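Local coordinates for protein glycosaminoglycan xylosylkinase (Hydra vulgaris, PDB 5XOM) that probably phosphorylates a xylose of the glycosaminoglycan-protein linkage region, as a member of the Fam20 family of secretory-pathway kinases, at residues H48-W53 with Q104-V109; N133-A138 with L295-S300; R149-V154 with A209-L214. All coordinates share one frame; numbering follows the deposited sequence.

Interaction 1 (H48-W53 with Q104-V109)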
loop_
_atom_site.group_PDB
_atom_site.type_symbol
_atom_site.label_atom_id
_atom_site.label_comp_id
_atom_site.label_asym_id
_atom_site.label_seq_id
_atom_site.Cartn_x
_atom_site.Cartn_y
_atom_site.Cartn_z
ATOM N N HIS A 48 -9.550 9.594 6.166
ATOM C CA HIS A 48 -10.223 8.873 7.237
ATOM C C HIS A 48 -10.255 7.374 6.962
ATOM O O HIS A 48 -10.385 6.935 5.814
ATOM C CB HIS A 48 -11.645 9.377 7.464
ATOM C CG HIS A 48 -12.240 8.879 8.745
ATOM N ND1 HIS A 48 -12.902 7.672 8.838
ATOM C CD2 HIS A 48 -12.223 9.395 9.998
ATOM C CE1 HIS A 48 -13.293 7.483 10.086
ATOM N NE2 HIS A 48 -12.892 8.512 10.810
ATOM N N ALA A 49 -10.135 6.594 8.037
ATOM C CA ALA A 49 -10.025 5.144 7.917
ATOM C C ALA A 49 -11.224 4.527 7.202
ATOM O O ALA A 49 -11.064 3.571 6.434
ATOM C CB ALA A 49 -9.853 4.522 9.299
ATOM N N TRP A 50 -12.437 5.041 7.435
ATOM C CA TRP A 50 -13.574 4.405 6.777
ATOM C C TRP A 50 -13.526 4.604 5.270
ATOM O O TRP A 50 -14.007 3.747 4.522
ATOM C CB TRP A 50 -14.905 4.913 7.337
ATOM C CG TRP A 50 -15.110 4.796 8.837
ATOM C CD1 TRP A 50 -15.911 5.595 9.603
ATOM C CD2 TRP A 50 -14.529 3.832 9.743
ATOM N NE1 TRP A 50 -15.867 5.198 10.921
ATOM C CE2 TRP A 50 -15.024 4.123 11.034
ATOM C CE3 TRP A 50 -13.640 2.759 9.590
ATOM C CZ2 TRP A 50 -14.664 3.384 12.158
ATOM C CZ3 TRP A 50 -13.281 2.028 10.710
ATOM C CH2 TRP A 50 -13.793 2.343 11.976
ATOM N N ASP A 51 -12.912 5.693 4.803
ATOM C CA ASP A 51 -12.715 5.860 3.367
ATOM C C ASP A 51 -11.647 4.907 2.843
ATOM O O ASP A 51 -11.760 4.397 1.723
ATOM C CB ASP A 51 -12.349 7.310 3.052
ATOM C CG ASP A 51 -13.525 8.261 3.217
ATOM O OD1 ASP A 51 -14.665 7.881 2.867
ATOM O OD2 ASP A 51 -13.303 9.392 3.694
ATOM N N VAL A 52 -10.594 4.669 3.632
ATOM C CA VAL A 52 -9.594 3.672 3.258
ATOM C C VAL A 52 -10.249 2.311 3.054
ATOM O O VAL A 52 -9.927 1.587 2.104
ATOM C CB VAL A 52 -8.477 3.610 4.314
ATOM C CG1 VAL A 52 -7.483 2.507 3.973
ATOM C CG2 VAL A 52 -7.775 4.965 4.419
ATOM N N TRP A 53 -11.172 1.944 3.949
ATOM C CA TRP A 53 -11.893 0.680 3.826
ATOM C C TRP A 53 -12.752 0.654 2.567
ATOM O O TRP A 53 -12.720 -0.314 1.799
ATOM C CB TRP A 53 -12.746 0.456 5.080
ATOM C CG TRP A 53 -13.773 -0.663 5.027
ATOM C CD1 TRP A 53 -15.078 -0.589 5.428
ATOM C CD2 TRP A 53 -13.573 -2.014 4.578
ATOM N NE1 TRP A 53 -15.704 -1.799 5.252
ATOM C CE2 TRP A 53 -14.803 -2.692 4.732
ATOM C CE3 TRP A 53 -12.477 -2.713 4.057
ATOM C CZ2 TRP A 53 -14.967 -4.036 4.389
ATOM C CZ3 TRP A 53 -12.642 -4.050 3.711
ATOM C CH2 TRP A 53 -13.880 -4.695 3.879
ATOM N N GLN A 104 -18.631 9.503 8.378
ATOM C CA GLN A 104 -19.742 8.607 8.098
ATOM C C GLN A 104 -19.732 7.490 9.139
ATOM O O GLN A 104 -18.687 7.162 9.706
ATOM C CB GLN A 104 -19.628 8.035 6.684
ATOM C CG GLN A 104 -18.188 7.670 6.334
ATOM C CD GLN A 104 -18.033 6.996 4.983
ATOM O OE1 GLN A 104 -19.012 6.590 4.354
ATOM N NE2 GLN A 104 -16.788 6.891 4.520
ATOM N N ILE A 105 -20.900 6.916 9.399
ATOM C CA ILE A 105 -21.015 5.840 10.378
ATOM C C ILE A 105 -20.534 4.536 9.754
ATOM O O ILE A 105 -20.827 4.244 8.590
ATOM C CB ILE A 105 -22.470 5.722 10.872
ATOM C CG1 ILE A 105 -22.887 6.999 11.609
ATOM C CG2 ILE A 105 -22.643 4.514 11.762
ATOM C CD1 ILE A 105 -22.053 7.303 12.838
ATOM N N GLN A 106 -19.784 3.744 10.523
ATOM C CA GLN A 106 -19.297 2.445 10.070
ATOM C C GLN A 106 -19.810 1.356 11.001
ATOM O O GLN A 106 -19.474 1.340 12.190
ATOM C CB GLN A 106 -17.771 2.414 10.007
ATOM C CG GLN A 106 -17.218 1.051 9.630
ATOM C CD GLN A 106 -17.626 0.631 8.227
ATOM O OE1 GLN A 106 -17.334 1.318 7.250
ATOM N NE2 GLN A 106 -18.312 -0.496 8.125
ATOM N N ASN A 107 -20.596 0.431 10.458
ATOM C CA ASN A 107 -21.145 -0.667 11.238
ATOM C C ASN A 107 -20.167 -1.836 11.330
ATOM O O ASN A 107 -19.376 -2.088 10.414
ATOM C CB ASN A 107 -22.470 -1.131 10.642
ATOM C CG ASN A 107 -23.590 -0.154 10.917
ATOM O OD1 ASN A 107 -23.431 0.780 11.703
ATOM N ND2 ASN A 107 -24.728 -0.360 10.270
ATOM N N VAL A 108 -20.211 -2.533 12.472
ATOM C CA VAL A 108 -19.463 -3.766 12.685
ATOM C C VAL A 108 -20.371 -4.802 13.334
ATOM O O VAL A 108 -21.336 -4.468 14.030
ATOM C CB VAL A 108 -18.198 -3.559 13.555
ATOM C CG1 VAL A 108 -17.189 -2.668 12.838
ATOM C CG2 VAL A 108 -18.558 -2.994 14.933
ATOM N N VAL A 109 -20.074 -6.068 13.067
ATOM C CA VAL A 109 -20.602 -7.176 13.855
ATOM C C VAL A 109 -19.733 -7.335 15.096
ATOM O O VAL A 109 -18.502 -7.243 15.016
ATOM C CB VAL A 109 -20.623 -8.470 13.018
ATOM C CG1 VAL A 109 -21.061 -9.663 13.871
ATOM C CG2 VAL A 109 -21.509 -8.309 11.790
#
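Trp50 of helix 49-56 lies against Gln104 and Gln106, at the start of strand 106-112. The main apolar contact is a CH-pi interaction. Gln106 CB sits over the five-membered ring of Trp50, 3.4 Å from its centroid and 10° off the ring normal. CG lies anti to the backbone N of Gln106 (chi1 176°), and the chain then bends, which carries the amide on toward Trp53. The opposite face of the Trp50 ring takes His48 CE1, near the rim.

Two carbonyl oxygens lie at ring edges. Gln104 O is 3.2 Å from Trp50 CD1, and Gln106 OE1 is in plane, 3.5 Å from Trp53 CD1. OE1 also takes a weak hydrogen bond from His54 NE2.

Away from the rings, Gln106 NE2 donates to Asn107 O at 3.0 Å. Asp51 OD1 and Gln104 NE2 are 2.9 Å apart, but the angle is poor for a hydrogen bond. His48 N-caps the helix: its ND1 accepts from Trp50 N at 3.0 Å.

Trp50 thus joins the helix to the sheet through a ring face, Trp53 through an edge. Both indole N-H groups are satisfied by backbone carbonyls, of Asp101 and Trp213.

Interaction 2 (N133-A138 with L295-S300)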
loop_
_atom_site.group_PDB
_atom_site.type_symbol
_atom_site.label_atom_id
_atom_site.label_comp_id
_atom_site.label_asym_id
_atom_site.label_seq_id
_atom_site.Cartn_x
_atom_site.Cartn_y
_atom_site.Cartn_z
ATOM N N ASN A 133 -12.191 -15.341 18.900
ATOM C CA ASN A 133 -10.771 -15.322 18.578
ATOM C C ASN A 133 -10.495 -16.008 17.256
ATOM O O ASN A 133 -9.477 -15.718 16.620
ATOM C CB ASN A 133 -9.955 -15.983 19.697
ATOM C CG ASN A 133 -10.289 -17.457 19.867
ATOM O OD1 ASN A 133 -11.462 -17.834 19.941
ATOM N ND2 ASN A 133 -9.257 -18.300 19.908
ATOM N N ALA A 134 -11.392 -16.899 16.828
ATOM C CA ALA A 134 -11.239 -17.545 15.530
ATOM C C ALA A 134 -11.417 -16.549 14.392
ATOM O O ALA A 134 -10.717 -16.638 13.376
ATOM C CB ALA A 134 -12.235 -18.696 15.395
ATOM N N GLU A 135 -12.347 -15.594 14.539
ATOM C CA GLU A 135 -12.519 -14.567 13.514
ATOM C C GLU A 135 -11.241 -13.761 13.336
ATOM O O GLU A 135 -10.850 -13.451 12.206
ATOM C CB GLU A 135 -13.682 -13.626 13.865
ATOM C CG GLU A 135 -15.078 -14.243 13.773
ATOM C CD GLU A 135 -15.647 -14.312 12.348
ATOM O OE1 GLU A 135 -14.888 -14.183 11.358
ATOM O OE2 GLU A 135 -16.876 -14.500 12.222
ATOM N N ILE A 136 -10.584 -13.406 14.443
ATOM C CA ILE A 136 -9.337 -12.647 14.368
ATOM C C ILE A 136 -8.259 -13.462 13.665
ATOM O O ILE A 136 -7.589 -12.977 12.747
ATOM C CB ILE A 136 -8.889 -12.218 15.775
ATOM C CG1 ILE A 136 -9.949 -11.315 16.406
ATOM C CG2 ILE A 136 -7.549 -11.495 15.712
ATOM C CD1 ILE A 136 -9.788 -11.149 17.885
ATOM N N ALA A 137 -8.077 -14.715 14.090
ATOM C CA ALA A 137 -7.042 -15.550 13.494
ATOM C C ALA A 137 -7.328 -15.818 12.021
ATOM O O ALA A 137 -6.416 -15.785 11.191
ATOM C CB ALA A 137 -6.911 -16.858 14.268
ATOM N N ALA A 138 -8.593 -16.068 11.676
ATOM C CA ALA A 138 -8.930 -16.358 10.285
ATOM C C ALA A 138 -8.679 -15.148 9.388
ATOM O O ALA A 138 -8.242 -15.296 8.243
ATOM C CB ALA A 138 -10.389 -16.806 10.184
ATOM N N LEU A 295 -16.410 -14.785 4.771
ATOM C CA LEU A 295 -17.248 -14.054 5.711
ATOM C C LEU A 295 -17.855 -15.043 6.705
ATOM O O LEU A 295 -18.269 -16.145 6.324
ATOM C CB LEU A 295 -18.320 -13.266 4.948
ATOM C CG LEU A 295 -19.366 -12.499 5.735
ATOM C CD1 LEU A 295 -18.648 -11.457 6.562
ATOM C CD2 LEU A 295 -20.311 -11.826 4.746
ATOM N N ASP A 296 -17.854 -14.658 7.983
ATOM C CA ASP A 296 -18.250 -15.511 9.100
ATOM C C ASP A 296 -17.373 -16.756 9.175
ATOM O O ASP A 296 -17.767 -17.840 8.728
ATOM C CB ASP A 296 -19.727 -15.911 9.000
ATOM C CG ASP A 296 -20.226 -16.672 10.234
ATOM O OD1 ASP A 296 -21.458 -16.858 10.353
ATOM O OD2 ASP A 296 -19.405 -17.077 11.093
ATOM N N ASN A 297 -16.187 -16.615 9.760
ATOM C CA ASN A 297 -15.239 -17.712 9.891
ATOM C C ASN A 297 -15.112 -18.191 11.332
ATOM O O ASN A 297 -14.113 -18.829 11.681
ATOM C CB ASN A 297 -13.872 -17.293 9.347
ATOM C CG ASN A 297 -13.960 -16.657 7.973
ATOM O OD1 ASN A 297 -14.584 -17.203 7.065
ATOM N ND2 ASN A 297 -13.332 -15.488 7.812
ATOM N N ALA A 298 -16.105 -17.892 12.177
ATOM C CA ALA A 298 -15.959 -18.039 13.623
ATOM C C ALA A 298 -16.149 -19.463 14.126
ATOM O O ALA A 298 -15.759 -19.754 15.265
ATOM C CB ALA A 298 -16.947 -17.132 14.354
ATOM N N LYS A 299 -16.718 -20.363 13.328
ATOM C CA LYS A 299 -16.902 -21.732 13.801
ATOM C C LYS A 299 -15.686 -22.562 13.405
ATOM O O LYS A 299 -15.736 -23.534 12.651
ATOM C CB LYS A 299 -18.198 -22.322 13.261
ATOM C CG LYS A 299 -18.718 -23.460 14.129
ATOM C CD LYS A 299 -19.692 -22.963 15.185
ATOM C CE LYS A 299 -21.010 -22.577 14.557
ATOM N NZ LYS A 299 -21.637 -23.777 13.939
ATOM N N SER A 300 -14.565 -22.153 13.984
ATOM C CA SER A 300 -13.274 -22.723 13.657
ATOM C C SER A 300 -12.422 -22.703 14.918
ATOM O O SER A 300 -12.826 -22.169 15.959
ATOM C CB SER A 300 -12.633 -21.966 12.481
ATOM O OG SER A 300 -12.501 -20.589 12.770
HETATM O O HOH W 1 -12.479 -13.664 10.071
HETATM O O HOH W 2 -16.139 -12.501 9.107
#
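Glu135 of helix 132-144 meets Asn297 in what is probably the counterpart of the small-lobe helix and the DFG-type loop of protein kinases. Its OE1 accepts from Asn297 N at 3.2 Å, with an N-H...O angle of 159°. The donor comes from above the carboxylate plane, 44° out of it. Two waters also donate to OE1. One, 2.8 Å from OE1, also donates to Glu135 O and accepts from Asn297 ND2. The other accepts from Asp296 N. Three donors thus grip one oxygen.

The side chain of Glu135 bends at chi2 (-80°), which brings the carboxylate to the loop, with OE2 3.4 Å from Ala298 CB. Glu135 CG packs on the same methyl. OE2 forms a salt bridge with Lys111 of strand 106-112. By its place in the fold this is probably the lysine-glutamate pair of active kinases. Asp296 would then correspond to the aspartate of the DFG motif, here followed by Asn297 and Ala298. Its OD2 is a like charge, 3.8 Å from Glu135 OE2. Lys111 is only a long, weak ion partner of Asp296.

Two alanines let the loop approach the helix. Ala138 CB touches Asn297 CB at 3.6 Å, and Ala134 CB lies 3.2 Å from Ser300 OG. That hydroxyl donates to Asn297 O at 2.6 Å, nearly in line with the carbonyl bond, and links two residues of the loop. Asn297 OD1 is hydrogen-bonded to Arg278.

Interaction 3 (R149-V154 with A209-L214)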
loop_
_atom_site.group_PDB
_atom_site.type_symbol
_atom_site.label_atom_id
_atom_site.label_comp_id
_atom_site.label_asym_id
_atom_site.label_seq_id
_atom_site.Cartn_x
_atom_site.Cartn_y
_atom_site.Cartn_z
ATOM N N ARG A 149 -9.637 -12.124 1.085
ATOM C CA ARG A 149 -11.083 -12.244 0.913
ATOM C C ARG A 149 -11.868 -12.119 2.206
ATOM O O ARG A 149 -13.068 -12.436 2.212
ATOM C CB ARG A 149 -11.423 -13.580 0.272
ATOM C CG ARG A 149 -10.709 -13.739 -0.990
ATOM C CD ARG A 149 -10.792 -15.100 -1.596
ATOM N NE ARG A 149 -9.679 -15.148 -2.521
ATOM C CZ ARG A 149 -9.391 -16.149 -3.324
ATOM N NH1 ARG A 149 -10.143 -17.254 -3.381
ATOM N NH2 ARG A 149 -8.333 -16.031 -4.109
ATOM N N ALA A 150 -11.221 -11.740 3.300
ATOM C CA ALA A 150 -11.868 -11.644 4.597
ATOM C C ALA A 150 -11.963 -10.188 5.038
ATOM O O ALA A 150 -10.973 -9.456 4.927
ATOM C CB ALA A 150 -11.090 -12.451 5.643
ATOM N N PRO A 151 -13.121 -9.744 5.524
ATOM C CA PRO A 151 -13.255 -8.387 6.038
ATOM C C PRO A 151 -12.358 -8.196 7.320
ATOM O O PRO A 151 -12.158 -9.160 8.049
ATOM C CB PRO A 151 -14.733 -8.245 6.390
ATOM C CG PRO A 151 -15.387 -9.508 6.007
ATOM C CD PRO A 151 -14.372 -10.522 5.626
ATOM N N PRO A 152 -11.869 -6.990 7.508
ATOM C CA PRO A 152 -11.031 -6.726 8.709
ATOM C C PRO A 152 -11.727 -7.079 10.021
ATOM O O PRO A 152 -12.916 -6.819 10.219
ATOM C CB PRO A 152 -10.757 -5.219 8.608
ATOM C CG PRO A 152 -10.826 -4.912 7.141
ATOM C CD PRO A 152 -11.689 -5.965 6.467
ATOM N N VAL A 153 -10.950 -7.668 10.936
ATOM C CA VAL A 153 -11.405 -8.070 12.267
ATOM C C VAL A 153 -10.424 -7.549 13.308
ATOM O O VAL A 153 -9.206 -7.661 13.135
ATOM C CB VAL A 153 -11.531 -9.601 12.385
ATOM C CG1 VAL A 153 -12.078 -9.986 13.755
ATOM C CG2 VAL A 153 -12.395 -10.173 11.252
ATOM N N VAL A 154 -10.948 -7.020 14.413
ATOM C CA VAL A 154 -10.110 -6.600 15.531
ATOM C C VAL A 154 -10.701 -7.106 16.842
ATOM O O VAL A 154 -11.927 -7.180 17.005
ATOM C CB VAL A 154 -9.939 -5.063 15.570
ATOM C CG1 VAL A 154 -11.108 -4.389 16.285
ATOM C CG2 VAL A 154 -8.661 -4.712 16.245
ATOM N N ALA A 209 -14.766 -9.762 19.317
ATOM C CA ALA A 209 -14.205 -9.424 18.017
ATOM C C ALA A 209 -15.181 -8.539 17.255
ATOM O O ALA A 209 -16.394 -8.761 17.299
ATOM C CB ALA A 209 -13.898 -10.690 17.199
ATOM N N LEU A 210 -14.647 -7.531 16.568
ATOM C CA LEU A 210 -15.427 -6.650 15.705
ATOM C C LEU A 210 -15.087 -6.963 14.254
ATOM O O LEU A 210 -13.904 -7.017 13.892
ATOM C CB LEU A 210 -15.130 -5.176 16.009
ATOM C CG LEU A 210 -15.766 -4.485 17.223
ATOM C CD1 LEU A 210 -15.390 -5.152 18.522
ATOM C CD2 LEU A 210 -15.346 -3.026 17.267
ATOM N N ILE A 211 -16.115 -7.163 13.423
ATOM C CA ILE A 211 -15.947 -7.453 12.001
ATOM C C ILE A 211 -16.646 -6.363 11.199
ATOM O O ILE A 211 -17.844 -6.124 11.392
ATOM C CB ILE A 211 -16.510 -8.834 11.624
ATOM C CG1 ILE A 211 -15.875 -9.934 12.480
ATOM C CG2 ILE A 211 -16.263 -9.115 10.130
ATOM C CD1 ILE A 211 -16.741 -10.394 13.635
ATOM N N LEU A 212 -15.905 -5.721 10.293
ATOM C CA LEU A 212 -16.456 -4.644 9.475
ATOM C C LEU A 212 -17.536 -5.130 8.521
ATOM O O LEU A 212 -17.377 -6.143 7.827
ATOM C CB LEU A 212 -15.371 -3.971 8.638
ATOM C CG LEU A 212 -14.391 -3.004 9.274
ATOM C CD1 LEU A 212 -13.430 -2.524 8.205
ATOM C CD2 LEU A 212 -15.130 -1.833 9.909
ATOM N N TRP A 213 -18.614 -4.358 8.445
ATOM C CA TRP A 213 -19.551 -4.491 7.341
ATOM C C TRP A 213 -18.894 -4.130 6.021
ATOM O O TRP A 213 -18.111 -3.180 5.937
ATOM C CB TRP A 213 -20.736 -3.562 7.533
ATOM C CG TRP A 213 -21.797 -4.071 8.391
ATOM C CD1 TRP A 213 -21.647 -4.999 9.370
ATOM C CD2 TRP A 213 -23.166 -3.718 8.354
ATOM N NE1 TRP A 213 -22.869 -5.229 9.965
ATOM C CE2 TRP A 213 -23.819 -4.459 9.359
ATOM C CE3 TRP A 213 -23.913 -2.835 7.574
ATOM C CZ2 TRP A 213 -25.181 -4.346 9.601
ATOM C CZ3 TRP A 213 -25.265 -2.728 7.822
ATOM C CH2 TRP A 213 -25.894 -3.477 8.829
ATOM N N LEU A 214 -19.246 -4.873 4.981
ATOM C CA LEU A 214 -18.946 -4.428 3.634
ATOM C C LEU A 214 -19.798 -3.203 3.299
ATOM O O LEU A 214 -20.952 -3.107 3.734
ATOM C CB LEU A 214 -19.218 -5.551 2.626
ATOM C CG LEU A 214 -18.096 -6.567 2.389
ATOM C CD1 LEU A 214 -17.758 -7.338 3.664
ATOM C CD2 LEU A 214 -18.483 -7.521 1.284
#
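Val153 and Ile211 lie side by side and point the same way from neighbouring antiparallel strands. They form a non-hydrogen-bonded pair, with Val153 CG2 3.7 Å from Ile211 CG1. CG2 is the branch beside the backbone N, and the other branch, CG1, leans to Ala209 CB. Helix 132-144 packs on this face, with Glu135, Ile136 and Phe139 against Val153.

Val154 and Leu210 point together to the other face of the sheet. Their contact is looser, with Val154 CG1 4.1 Å from Leu210 CB. They are a hydrogen-bonded pair: Leu210 N donates to Val154 O at 2.8 Å, and Val154 N to Leu210 O at 3.0 Å. Phe45 of the second subunit packs on Val154.

The two prolines extend the contact before strand 153-159 begins. The Pro152 ring lies obliquely across Leu212, and Pro152 CG is 3.7 Å from Leu212 CD1. Helix 67-79 packs on both. The Pro152 carbonyl still follows the strand pattern and accepts from Leu212 N at 3.2 Å, nearly straight at 169°. Pro151 CG meets Leu214 CD1 at 4.0 Å.

These are the last two strands in the order 1-2-3-5-4 of a kinase small-lobe sheet, and Trp213 and Leu214 probably begin the hinge. Pro152 has no N-H to return the bond, so its carbonyl alone pairs with Leu212, while Val154 and Leu210 are held by paired backbone bonds.

How the interactions relate
Interactions 1 and 3 hold the same sheet, in which strands 106-112 and 205-212 are neighbours. They touch directly: Val109 N lies 2.8 Å from Ile211 O, a probable hydrogen bond. Interaction 1 is the most peripheral, its centre about 19 Å from the centre of the chain, yet still buried, and holds helix 49-56 against the sheet by aromatic packing. Interaction 3 is more central and combines backbone pairing with aliphatic contacts. Interaction 2 is deepest, its centre about 4 Å from that of the chain, and is the most polar, with charged groups and bridging waters at the probable active site. It also meets interaction 3 where Leu295 packs on Pro151. Interactions 1 and 2 do not touch.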